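Local coordinates for methionine-binding lipoprotein MetQ (Bacillus subtilis subsp. subtilis, PDB 4GOT), which is a membrane lipoprotein that probably binds methionine and passes it to the permease of the MetNPQ importer, at residues Asn58-His62 / Ile63-Glu67; Val114-Gln117 / Gly118-Leu121; Glu195-Thr199 / Lys200-Tyr204; Lys212-Glu215 / Asp216-Lys219. All blocks are in the same frame, centred on the assembly; numbering follows the deposited sequence.

Contacts 1 to 4 follow one another along the chain. Contacts 1 and 2 touch the bound selenomethionine and contact 3 comes within about 5 Å through Tyr204; their centres are about 12 to 16 Å apart. Contact 1 joins strand 57-62 of the six-stranded sheet to helix 63-72, contact 2 opens helix 117-126 beside the five-stranded sheet, and contact 3 leads from strand 195-196 of that sheet toward strand 206-211 of the first. His62, Glu116, Arg119 and Glu197 form a chain of polar contacts through all three, where the two halves of the fold meet. Contact 4, before helix 218-227, is remote, its centre about 17 Å from that of contact 1.

Contact 1 (Asn58-His62 / Ile63-Glu67); sequences NYFQH and IPYLE. With MSE (selenomethionine), chain B.
After a corner at Phe60, Gln61 and His62 form a weakly bonded strand piece that runs into the helix at Ile63, whose first turn is closed by Leu66 N donating to His62 O at 3.1 Å. His62 is the N-cap: with CG between the backbone N and the carbonyl carbon (chi1 40°), its ring turns back over the helix start, and ND1 accepts from Tyr65 N at 3.1 Å, the donor tilted 24° from the ring plane. Because ND1 is engaged in capping, NE2 is left for Glu116, while the ligand selenium lies over one ring face, 3.2 Å from NE2. In this type 2 periplasmic-binding-protein fold, the junction of strand 57-62 and helix 63-72 forms part of the ligand pocket. Tyr65 presents a ring face to the ligand methyl CE, which sits 3.4 Å above the ring centre; a flat aromatic suits an apolar tail that needs contact rather than hydrogen bonds. Phe60 meets the same ring obliquely, CE2 to Tyr65 CE1 3.8 Å, and touches the ligand methyl too. Gln61 lays its CB over the Phe60 ring and brings OE1 to the edge of the Tyr65 ring, 3.4 Å from CD1, where it also accepts from Asn47 ND2.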
loop_
_atom_site.group_PDB
_atom_site.type_symbol
_atom_site.label_atom_id
_atom_site.label_comp_id
_atom_site.label_asym_id
_atom_site.label_seq_id
_atom_site.Cartn_x
_atom_site.Cartn_y
_atom_site.Cartn_z
ATOM N N ASN A 58 10.147 6.237 -6.763
ATOM C CA ASN A 58 9.551 4.953 -6.427
ATOM C C ASN A 58 8.015 5.113 -6.409
ATOM O O ASN A 58 7.515 6.215 -6.281
ATOM C CB ASN A 58 10.156 4.327 -5.127
ATOM C CG ASN A 58 9.898 5.137 -3.880
ATOM O OD1 ASN A 58 8.786 5.628 -3.651
ATOM N ND2 ASN A 58 10.895 5.176 -2.995
ATOM N N TYR A 59 7.311 3.997 -6.580
ATOM C CA TYR A 59 5.849 3.949 -6.677
ATOM C C TYR A 59 5.454 2.642 -5.979
ATOM O O TYR A 59 5.493 1.541 -6.587
ATOM C CB TYR A 59 5.473 3.913 -8.160
ATOM C CG TYR A 59 4.020 3.850 -8.498
ATOM C CD1 TYR A 59 3.058 4.381 -7.666
ATOM C CD2 TYR A 59 3.609 3.318 -9.727
ATOM C CE1 TYR A 59 1.735 4.334 -8.022
ATOM C CE2 TYR A 59 2.281 3.282 -10.093
ATOM C CZ TYR A 59 1.347 3.759 -9.237
ATOM O OH TYR A 59 0.033 3.764 -9.586
ATOM N N PHE A 60 5.185 2.761 -4.682
ATOM C CA PHE A 60 4.895 1.594 -3.826
ATOM C C PHE A 60 4.202 1.888 -2.494
ATOM O O PHE A 60 3.650 0.954 -1.928
ATOM C CB PHE A 60 6.182 0.756 -3.550
ATOM C CG PHE A 60 6.991 1.280 -2.400
ATOM C CD1 PHE A 60 7.672 2.485 -2.507
ATOM C CD2 PHE A 60 6.959 0.643 -1.151
ATOM C CE1 PHE A 60 8.358 3.005 -1.417
ATOM C CE2 PHE A 60 7.660 1.150 -0.065
ATOM C CZ PHE A 60 8.369 2.329 -0.211
ATOM N N GLN A 61 4.216 3.141 -1.993
ATOM C CA GLN A 61 3.827 3.445 -0.591
ATOM C C GLN A 61 2.775 4.507 -0.490
ATOM O O GLN A 61 2.471 5.161 -1.472
ATOM C CB GLN A 61 5.070 3.940 0.181
ATOM C CG GLN A 61 5.492 5.378 -0.150
ATOM C CD GLN A 61 6.932 5.683 0.174
ATOM O OE1 GLN A 61 7.388 5.486 1.302
ATOM N NE2 GLN A 61 7.679 6.185 -0.829
ATOM N N HIS A 62 2.298 4.753 0.721
ATOM C CA HIS A 62 1.394 5.898 0.995
ATOM C C HIS A 62 2.147 6.913 1.881
ATOM O O HIS A 62 3.279 6.666 2.276
ATOM C CB HIS A 62 0.083 5.445 1.659
ATOM C CG HIS A 62 0.250 4.355 2.691
ATOM N ND1 HIS A 62 0.881 4.544 3.914
ATOM C CD2 HIS A 62 -0.165 3.065 2.680
ATOM C CE1 HIS A 62 0.873 3.406 4.590
ATOM N NE2 HIS A 62 0.278 2.481 3.852
ATOM N N ILE A 63 1.529 8.058 2.154
ATOM C CA ILE A 63 2.191 9.143 2.891
ATOM C C ILE A 63 2.565 8.700 4.337
ATOM O O ILE A 63 3.681 8.961 4.770
ATOM C CB ILE A 63 1.373 10.474 2.865
ATOM C CG1 ILE A 63 1.353 11.113 1.467
ATOM C CG2 ILE A 63 1.848 11.479 3.937
ATOM C CD1 ILE A 63 0.148 12.008 1.236
ATOM N N PRO A 64 1.643 8.005 5.062
ATOM C CA PRO A 64 2.012 7.515 6.407
ATOM C C PRO A 64 3.249 6.593 6.367
ATOM O O PRO A 64 4.128 6.689 7.233
ATOM C CB PRO A 64 0.733 6.810 6.856
ATOM C CG PRO A 64 -0.373 7.669 6.248
ATOM C CD PRO A 64 0.181 7.889 4.840
ATOM N N TYR A 65 3.356 5.756 5.342
ATOM C CA TYR A 65 4.513 4.885 5.260
ATOM C C TYR A 65 5.791 5.736 5.065
ATOM O O TYR A 65 6.809 5.499 5.706
ATOM C CB TYR A 65 4.367 3.866 4.145
ATOM C CG TYR A 65 5.473 2.819 4.195
ATOM C CD1 TYR A 65 6.649 3.011 3.527
ATOM C CD2 TYR A 65 5.318 1.633 4.926
ATOM C CE1 TYR A 65 7.678 2.087 3.593
ATOM C CE2 TYR A 65 6.348 0.691 4.992
ATOM C CZ TYR A 65 7.532 0.931 4.320
ATOM O OH TYR A 65 8.560 -0.003 4.316
ATOM N N LEU A 66 5.728 6.690 4.132
ATOM C CA LEU A 66 6.848 7.593 3.823
ATOM C C LEU A 66 7.291 8.372 5.070
ATOM O O LEU A 66 8.482 8.435 5.376
ATOM C CB LEU A 66 6.486 8.569 2.670
ATOM C CG LEU A 66 7.627 9.573 2.324
ATOM C CD1 LEU A 66 8.926 8.860 1.864
ATOM C CD2 LEU A 66 7.134 10.587 1.294
ATOM N N GLU A 67 6.310 8.919 5.809
ATOM C CA GLU A 67 6.605 9.651 7.052
ATOM C C GLU A 67 7.325 8.836 8.106
ATOM O O GLU A 67 8.354 9.286 8.665
ATOM C CB GLU A 67 5.324 10.245 7.634
ATOM C CG GLU A 67 4.886 11.415 6.808
ATOM C CD GLU A 67 3.655 12.065 7.362
ATOM O OE1 GLU A 67 3.166 11.609 8.423
ATOM O OE2 GLU A 67 3.198 13.020 6.713
HETATM N N MSE B 300 0.397 -0.792 -1.860
HETATM C CA MSE B 300 0.285 -0.923 -0.376
HETATM C C MSE B 300 -1.120 -0.496 0.168
HETATM O O MSE B 300 -1.548 0.565 -0.199
HETATM O OXT MSE B 300 -1.828 -1.132 0.989
HETATM C CB MSE B 300 1.354 -0.030 0.273
HETATM C CG MSE B 300 1.589 -0.253 1.734
HETATM SE SE MSE B 300 2.818 1.079 2.531
HETATM C CE MSE B 300 4.611 0.290 1.782
#

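Contact 2 (Val114-Gln117 / Gly118-Leu121); sequences VAEQ and GRML. With MSE (selenomethionine), chain B.
Glu116 and Arg119 form a salt bridge across the start of helix 117-126, with OE2 2.7 Å from NH1. The two side chains run side by side and point the same way. Arg119 is extended throughout, its CG opposite the backbone N (chi1 -171°), which carries the guanidinium far enough to reach the ligand. Glu116 OE2 lies in the guanidinium plane, while NH1 approaches OE2 on its syn side but 32° out of the carboxylate plane. NH1 serves two carboxylates, donating also to the ligand atom OXT at 2.8 Å, and OE2 is held by both Arg119 NH1 and His62 NE2, which fixes the Glu116 carboxylate.

Among backbone bonds, Met120 N donates to Glu116 O and Leu121 N to Gln117 O, both 3.2 Å long, opening the helix. A water accepts weakly from Arg119 N and donates to Ala115 O.

Met120, modelled as selenomethionine, packs its CE on Glu116 CB at 3.6 Å and also close to Glu116 O; its flexible selenoether end touches Phe89 and Leu110. Glu116 holds the N-cap position. An arginine binding the carboxylate of the bound amino acid is common in amino-acid-binding proteins of this type 2 periplasmic fold; here it comes from the first turn of helix 117-126.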
loop_
_atom_site.group_PDB
_atom_site.type_symbol
_atom_site.label_atom_id
_atom_site.label_comp_id
_atom_site.label_asym_id
_atom_site.label_seq_id
_atom_site.Cartn_x
_atom_site.Cartn_y
_atom_site.Cartn_z
ATOM N N VAL A 114 5.036 -1.052 10.506
ATOM C CA VAL A 114 4.822 -0.145 11.629
ATOM C C VAL A 114 3.822 0.961 11.285
ATOM O O VAL A 114 2.884 1.216 12.057
ATOM C CB VAL A 114 6.130 0.509 12.095
ATOM C CG1 VAL A 114 5.861 1.533 13.196
ATOM C CG2 VAL A 114 7.149 -0.546 12.547
ATOM N N ALA A 115 4.023 1.602 10.118
ATOM C CA ALA A 115 3.149 2.669 9.620
ATOM C C ALA A 115 1.679 2.280 9.449
ATOM O O ALA A 115 0.783 3.152 9.506
ATOM C CB ALA A 115 3.695 3.179 8.295
ATOM N N GLU A 116 1.403 0.991 9.245
ATOM C CA GLU A 116 0.033 0.542 9.002
ATOM C C GLU A 116 -0.649 -0.078 10.225
ATOM O O GLU A 116 -1.707 -0.656 10.092
ATOM C CB GLU A 116 -0.003 -0.451 7.843
ATOM C CG GLU A 116 0.276 0.221 6.507
ATOM C CD GLU A 116 -0.259 -0.567 5.331
ATOM O OE1 GLU A 116 -0.161 -1.822 5.380
ATOM O OE2 GLU A 116 -0.781 0.081 4.370
ATOM N N GLN A 117 -0.056 0.040 11.419
ATOM C CA GLN A 117 -0.664 -0.582 12.590
ATOM C C GLN A 117 -2.038 0.014 12.891
ATOM O O GLN A 117 -2.950 -0.726 13.255
ATOM C CB GLN A 117 0.232 -0.457 13.821
ATOM C CG GLN A 117 1.575 -1.208 13.690
ATOM C CD GLN A 117 1.433 -2.708 13.485
ATOM O OE1 GLN A 117 1.756 -3.252 12.391
ATOM N NE2 GLN A 117 0.922 -3.394 14.510
ATOM N N GLY A 118 -2.183 1.329 12.760
ATOM C CA GLY A 118 -3.480 1.990 12.967
ATOM C C GLY A 118 -4.503 1.646 11.874
ATOM O O GLY A 118 -5.705 1.507 12.141
ATOM N N ARG A 119 -4.027 1.470 10.641
ATOM C CA ARG A 119 -4.906 1.119 9.495
ATOM C C ARG A 119 -5.607 -0.244 9.735
ATOM O O ARG A 119 -6.791 -0.388 9.551
ATOM C CB ARG A 119 -4.075 1.061 8.212
ATOM C CG ARG A 119 -4.876 0.933 6.934
ATOM C CD ARG A 119 -3.980 0.830 5.708
ATOM N NE ARG A 119 -4.807 0.893 4.513
ATOM C CZ ARG A 119 -4.366 0.704 3.270
ATOM N NH1 ARG A 119 -3.087 0.433 3.003
ATOM N NH2 ARG A 119 -5.245 0.782 2.273
HETATM N N MSE A 120 -4.821 -1.247 10.111
HETATM C CA MSE A 120 -5.319 -2.571 10.523
HETATM C C MSE A 120 -6.266 -2.553 11.716
HETATM O O MSE A 120 -7.389 -3.080 11.650
HETATM C CB MSE A 120 -4.110 -3.480 10.830
HETATM C CG MSE A 120 -3.274 -3.698 9.611
HETATM SE SE MSE A 120 -1.655 -4.663 9.991
HETATM C CE MSE A 120 -0.184 -3.380 9.958
ATOM N N LEU A 121 -5.858 -1.908 12.803
ATOM C CA LEU A 121 -6.693 -1.868 13.989
ATOM C C LEU A 121 -8.028 -1.131 13.759
ATOM O O LEU A 121 -9.035 -1.464 14.401
ATOM C CB LEU A 121 -5.923 -1.257 15.188
ATOM C CG LEU A 121 -4.676 -2.055 15.595
ATOM C CD1 LEU A 121 -4.038 -1.368 16.788
ATOM C CD2 LEU A 121 -4.948 -3.546 15.854
HETATM N N MSE B 300 0.397 -0.792 -1.860
HETATM C CA MSE B 300 0.285 -0.923 -0.376
HETATM C C MSE B 300 -1.120 -0.496 0.168
HETATM O O MSE B 300 -1.548 0.565 -0.199
HETATM O OXT MSE B 300 -1.828 -1.132 0.989
HETATM C CB MSE B 300 1.354 -0.030 0.273
HETATM C CG MSE B 300 1.589 -0.253 1.734
HETATM SE SE MSE B 300 2.818 1.079 2.531
HETATM C CE MSE B 300 4.611 0.290 1.782
HETATM O O HOH W 1 -1.882 3.463 10.084
#

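Contact 3 (Glu195-Thr199 / Lys200-Tyr204); sequences EVEST and KNNPY
Asn202 ND2 donates to Ser198 O at 3.1 Å, the donor tilted 17° from the carbonyl plane, and makes a second, weak bond to Glu197 OE1 at 3.2 Å. The stronger partner of that carboxylate is Arg119, whose NH2 forms a salt bridge with OE1; Glu197 thus positions, as a second-shell residue, the arginine whose NH1 bonds the ligand. The other end of the Asn202 amide is used as well: OD1 accepts from Tyr204 N at 2.9 Å in the carbonyl plane, an Asx turn. Asparagine suits the place because its amide both donates and accepts, tying the chain before it to the chain after it.

Earlier in the loop, Ser198 OG accepts from Lys200 N at 3.1 Å, which makes an ST turn. A serine fits there, since its short chain, OG opposite the backbone N (chi1 -179°), brings the hydroxyl round to the amide two residues on. A water donates to both Ser198 O and Lys200 O, bridging the bend. Packing is light: Glu197 OE2 lies 3.7 Å from Tyr204 CD2, obliquely to the ring, and Pro203 CG sits over one face of the Tyr204 ring, toward its rim.

The segment leaves strand 195-196 and leads to strand 206-211 of the other sheet. On the way, Tyr204 comes up against Arg119 of helix 117-126 and meets the His62 ring edge-to-face, just before helix 63-72.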
loop_
_atom_site.group_PDB
_atom_site.type_symbol
_atom_site.label_atom_id
_atom_site.label_comp_id
_atom_site.label_asym_id
_atom_site.label_seq_id
_atom_site.Cartn_x
_atom_site.Cartn_y
_atom_site.Cartn_z
ATOM N N GLU A 195 -13.434 -8.983 4.665
ATOM C CA GLU A 195 -13.662 -7.580 5.035
ATOM C C GLU A 195 -12.707 -6.727 4.203
ATOM O O GLU A 195 -11.538 -7.092 4.053
ATOM C CB GLU A 195 -13.390 -7.377 6.525
ATOM C CG GLU A 195 -13.648 -5.970 7.097
ATOM C CD GLU A 195 -15.065 -5.759 7.574
ATOM O OE1 GLU A 195 -15.909 -6.682 7.427
ATOM O OE2 GLU A 195 -15.314 -4.657 8.107
ATOM N N VAL A 196 -13.238 -5.644 3.622
ATOM C CA VAL A 196 -12.501 -4.635 2.821
ATOM C C VAL A 196 -12.659 -3.254 3.490
ATOM O O VAL A 196 -13.769 -2.874 3.875
ATOM C CB VAL A 196 -13.001 -4.574 1.332
ATOM C CG1 VAL A 196 -12.101 -3.671 0.487
ATOM C CG2 VAL A 196 -13.093 -5.965 0.710
ATOM N N GLU A 197 -11.544 -2.548 3.658
ATOM C CA GLU A 197 -11.474 -1.145 4.104
ATOM C C GLU A 197 -12.402 -0.192 3.364
ATOM O O GLU A 197 -12.467 -0.200 2.131
ATOM C CB GLU A 197 -10.055 -0.635 3.861
ATOM C CG GLU A 197 -9.659 0.591 4.660
ATOM C CD GLU A 197 -8.237 1.066 4.372
ATOM O OE1 GLU A 197 -7.703 0.767 3.268
ATOM O OE2 GLU A 197 -7.639 1.761 5.249
ATOM N N SER A 198 -13.093 0.662 4.124
ATOM C CA SER A 198 -13.825 1.756 3.532
ATOM C C SER A 198 -12.930 2.687 2.682
ATOM O O SER A 198 -11.804 3.016 3.071
ATOM C CB SER A 198 -14.509 2.551 4.645
ATOM O OG SER A 198 -15.249 3.617 4.093
ATOM N N THR A 199 -13.430 3.083 1.507
ATOM C CA THR A 199 -12.797 4.121 0.676
ATOM C C THR A 199 -13.022 5.564 1.218
ATOM O O THR A 199 -12.343 6.475 0.764
ATOM C CB THR A 199 -13.238 4.048 -0.813
ATOM O OG1 THR A 199 -14.622 4.405 -0.952
ATOM C CG2 THR A 199 -13.041 2.649 -1.388
ATOM N N LYS A 200 -13.939 5.750 2.182
ATOM C CA LYS A 200 -14.222 7.057 2.773
ATOM C C LYS A 200 -13.162 7.443 3.800
ATOM O O LYS A 200 -12.706 6.599 4.548
ATOM C CB LYS A 200 -15.605 7.093 3.488
ATOM C CG LYS A 200 -16.827 6.766 2.626
ATOM C CD LYS A 200 -18.176 6.950 3.369
ATOM C CE LYS A 200 -18.272 8.302 4.075
ATOM N NZ LYS A 200 -19.649 8.737 4.468
ATOM N N ASN A 201 -12.814 8.733 3.859
ATOM C CA ASN A 201 -11.949 9.283 4.901
ATOM C C ASN A 201 -10.620 8.503 4.966
ATOM O O ASN A 201 -10.102 8.245 6.035
ATOM C CB ASN A 201 -12.685 9.272 6.264
ATOM C CG ASN A 201 -12.114 10.282 7.276
ATOM O OD1 ASN A 201 -11.058 10.880 7.052
ATOM N ND2 ASN A 201 -12.821 10.474 8.395
ATOM N N ASN A 202 -10.106 8.110 3.812
ATOM C CA ASN A 202 -8.977 7.153 3.729
ATOM C C ASN A 202 -7.677 7.862 3.320
ATOM O O ASN A 202 -7.520 8.187 2.163
ATOM C CB ASN A 202 -9.329 6.045 2.710
ATOM C CG ASN A 202 -8.313 4.891 2.680
ATOM O OD1 ASN A 202 -7.094 5.075 2.857
ATOM N ND2 ASN A 202 -8.824 3.680 2.423
ATOM N N PRO A 203 -6.712 8.049 4.245
ATOM C CA PRO A 203 -5.427 8.701 3.905
ATOM C C PRO A 203 -4.321 7.809 3.267
ATOM O O PRO A 203 -3.161 8.213 3.219
ATOM C CB PRO A 203 -4.942 9.160 5.281
ATOM C CG PRO A 203 -5.312 8.000 6.135
ATOM C CD PRO A 203 -6.690 7.566 5.639
ATOM N N TYR A 204 -4.665 6.620 2.757
ATOM C CA TYR A 204 -3.641 5.663 2.344
ATOM C C TYR A 204 -3.446 5.529 0.826
ATOM O O TYR A 204 -2.915 4.501 0.330
ATOM C CB TYR A 204 -3.843 4.272 3.054
ATOM C CG TYR A 204 -3.815 4.356 4.597
ATOM C CD1 TYR A 204 -2.611 4.460 5.294
ATOM C CD2 TYR A 204 -5.005 4.365 5.349
ATOM C CE1 TYR A 204 -2.574 4.568 6.680
ATOM C CE2 TYR A 204 -4.982 4.470 6.733
ATOM C CZ TYR A 204 -3.769 4.582 7.401
ATOM O OH TYR A 204 -3.741 4.660 8.780
HETATM O O HOH W 2 -11.380 4.424 5.127
#

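Contact 4 (Lys212-Glu215 / Asp216-Lys219); sequences KGEE and DSAK
Glu214 and Ser217 are the ends of a type I beta turn that leads into helix 218-227, with Ser217 at its N-cap position. Ser217 N donates to Glu214 O at 3.2 Å, though it comes from above the carbonyl plane, 64° out of it, and not onto a lone pair. The Ser217 hydroxyl turns back to the same carbonyl: OG, set between the backbone N and the carbonyl carbon (chi1 73°), lies 3.0 Å from Glu214 O. Serine suits this position because its short side chain brings OG back to the Glu214 carbonyl, and it is a common N-cap residue.

The Glu214 side chain folds at chi2 and brings its carboxylate round to the same side as the serine. The two do not touch closely, OE1 standing 4.1 Å from Ser217 CB, and a water spans them instead.

Glu215 and Asp216, the two middle residues of the turn, cross with their carboxylate planes only 22° apart and Glu215 OE2 and Asp216 OD2 separated by 4.9 Å. The two carboxylates, not in contact, may repel mildly, which the long, weak ion pair of Asp216 with Lys221 in the helix may offset. The Glu215 chain, bent at chi2, takes a weak bond from Gly213 N to OE1 at 3.1 Å. Gly213 has a positive phi, which glycine adopts readily. Beyond the turn, Lys219 in the helix makes a salt bridge with Asp56. The water between the glutamate and the serine donates to Glu214 OE1 at 2.5 Å and lies equally near Ser217 OG.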
loop_
_atom_site.group_PDB
_atom_site.type_symbol
_atom_site.label_atom_id
_atom_site.label_comp_id
_atom_site.label_asym_id
_atom_site.label_seq_id
_atom_site.Cartn_x
_atom_site.Cartn_y
_atom_site.Cartn_z
ATOM N N LYS A 212 14.155 15.114 -2.386
ATOM C CA LYS A 212 13.771 16.503 -2.111
ATOM C C LYS A 212 14.454 17.376 -3.146
ATOM O O LYS A 212 15.602 17.159 -3.464
ATOM C CB LYS A 212 14.194 16.906 -0.687
ATOM C CG LYS A 212 13.872 18.329 -0.218
ATOM C CD LYS A 212 14.930 18.770 0.807
ATOM C CE LYS A 212 14.437 19.840 1.781
ATOM N NZ LYS A 212 14.562 21.212 1.219
ATOM N N GLY A 213 13.713 18.325 -3.706
ATOM C CA GLY A 213 14.224 19.197 -4.773
ATOM C C GLY A 213 13.932 18.698 -6.187
ATOM O O GLY A 213 14.256 19.381 -7.125
ATOM N N GLU A 214 13.359 17.514 -6.355
ATOM C CA GLU A 214 13.107 16.950 -7.689
ATOM C C GLU A 214 11.627 16.884 -8.101
ATOM O O GLU A 214 11.307 16.467 -9.209
ATOM C CB GLU A 214 13.691 15.545 -7.786
ATOM C CG GLU A 214 15.210 15.446 -7.613
ATOM C CD GLU A 214 15.987 16.170 -8.706
ATOM O OE1 GLU A 214 15.547 16.185 -9.893
ATOM O OE2 GLU A 214 17.054 16.744 -8.373
ATOM N N GLU A 215 10.735 17.292 -7.224
ATOM C CA GLU A 215 9.286 17.129 -7.438
ATOM C C GLU A 215 8.667 17.974 -8.573
ATOM O O GLU A 215 7.619 17.613 -9.118
ATOM C CB GLU A 215 8.523 17.319 -6.101
ATOM C CG GLU A 215 8.524 18.695 -5.460
ATOM C CD GLU A 215 9.652 18.913 -4.438
ATOM O OE1 GLU A 215 10.814 18.484 -4.687
ATOM O OE2 GLU A 215 9.368 19.538 -3.376
ATOM N N ASP A 216 9.309 19.086 -8.940
ATOM C CA ASP A 216 8.840 19.896 -10.065
ATOM C C ASP A 216 9.677 19.692 -11.313
ATOM O O ASP A 216 9.472 20.398 -12.302
ATOM C CB ASP A 216 8.819 21.396 -9.685
ATOM C CG ASP A 216 7.893 21.689 -8.496
ATOM O OD1 ASP A 216 6.673 21.464 -8.663
ATOM O OD2 ASP A 216 8.381 22.116 -7.409
ATOM N N SER A 217 10.620 18.751 -11.301
ATOM C CA SER A 217 11.418 18.525 -12.511
ATOM C C SER A 217 10.522 18.114 -13.709
ATOM O O SER A 217 9.436 17.556 -13.540
ATOM C CB SER A 217 12.513 17.485 -12.268
ATOM O OG SER A 217 11.966 16.186 -12.168
ATOM N N ALA A 218 10.983 18.439 -14.904
ATOM C CA ALA A 218 10.292 18.111 -16.183
ATOM C C ALA A 218 9.877 16.634 -16.266
ATOM O O ALA A 218 8.753 16.330 -16.621
ATOM C CB ALA A 218 11.189 18.458 -17.377
ATOM N N LYS A 219 10.796 15.726 -15.930
ATOM C CA LYS A 219 10.549 14.260 -15.974
ATOM C C LYS A 219 9.414 13.833 -15.095
ATOM O O LYS A 219 8.557 13.015 -15.493
ATOM C CB LYS A 219 11.787 13.469 -15.475
ATOM C CG LYS A 219 12.952 13.461 -16.419
ATOM C CD LYS A 219 14.041 12.463 -16.003
ATOM C CE LYS A 219 14.215 12.336 -14.494
ATOM N NZ LYS A 219 15.492 11.619 -14.227
HETATM O O HOH W 3 13.929 14.909 -11.355
#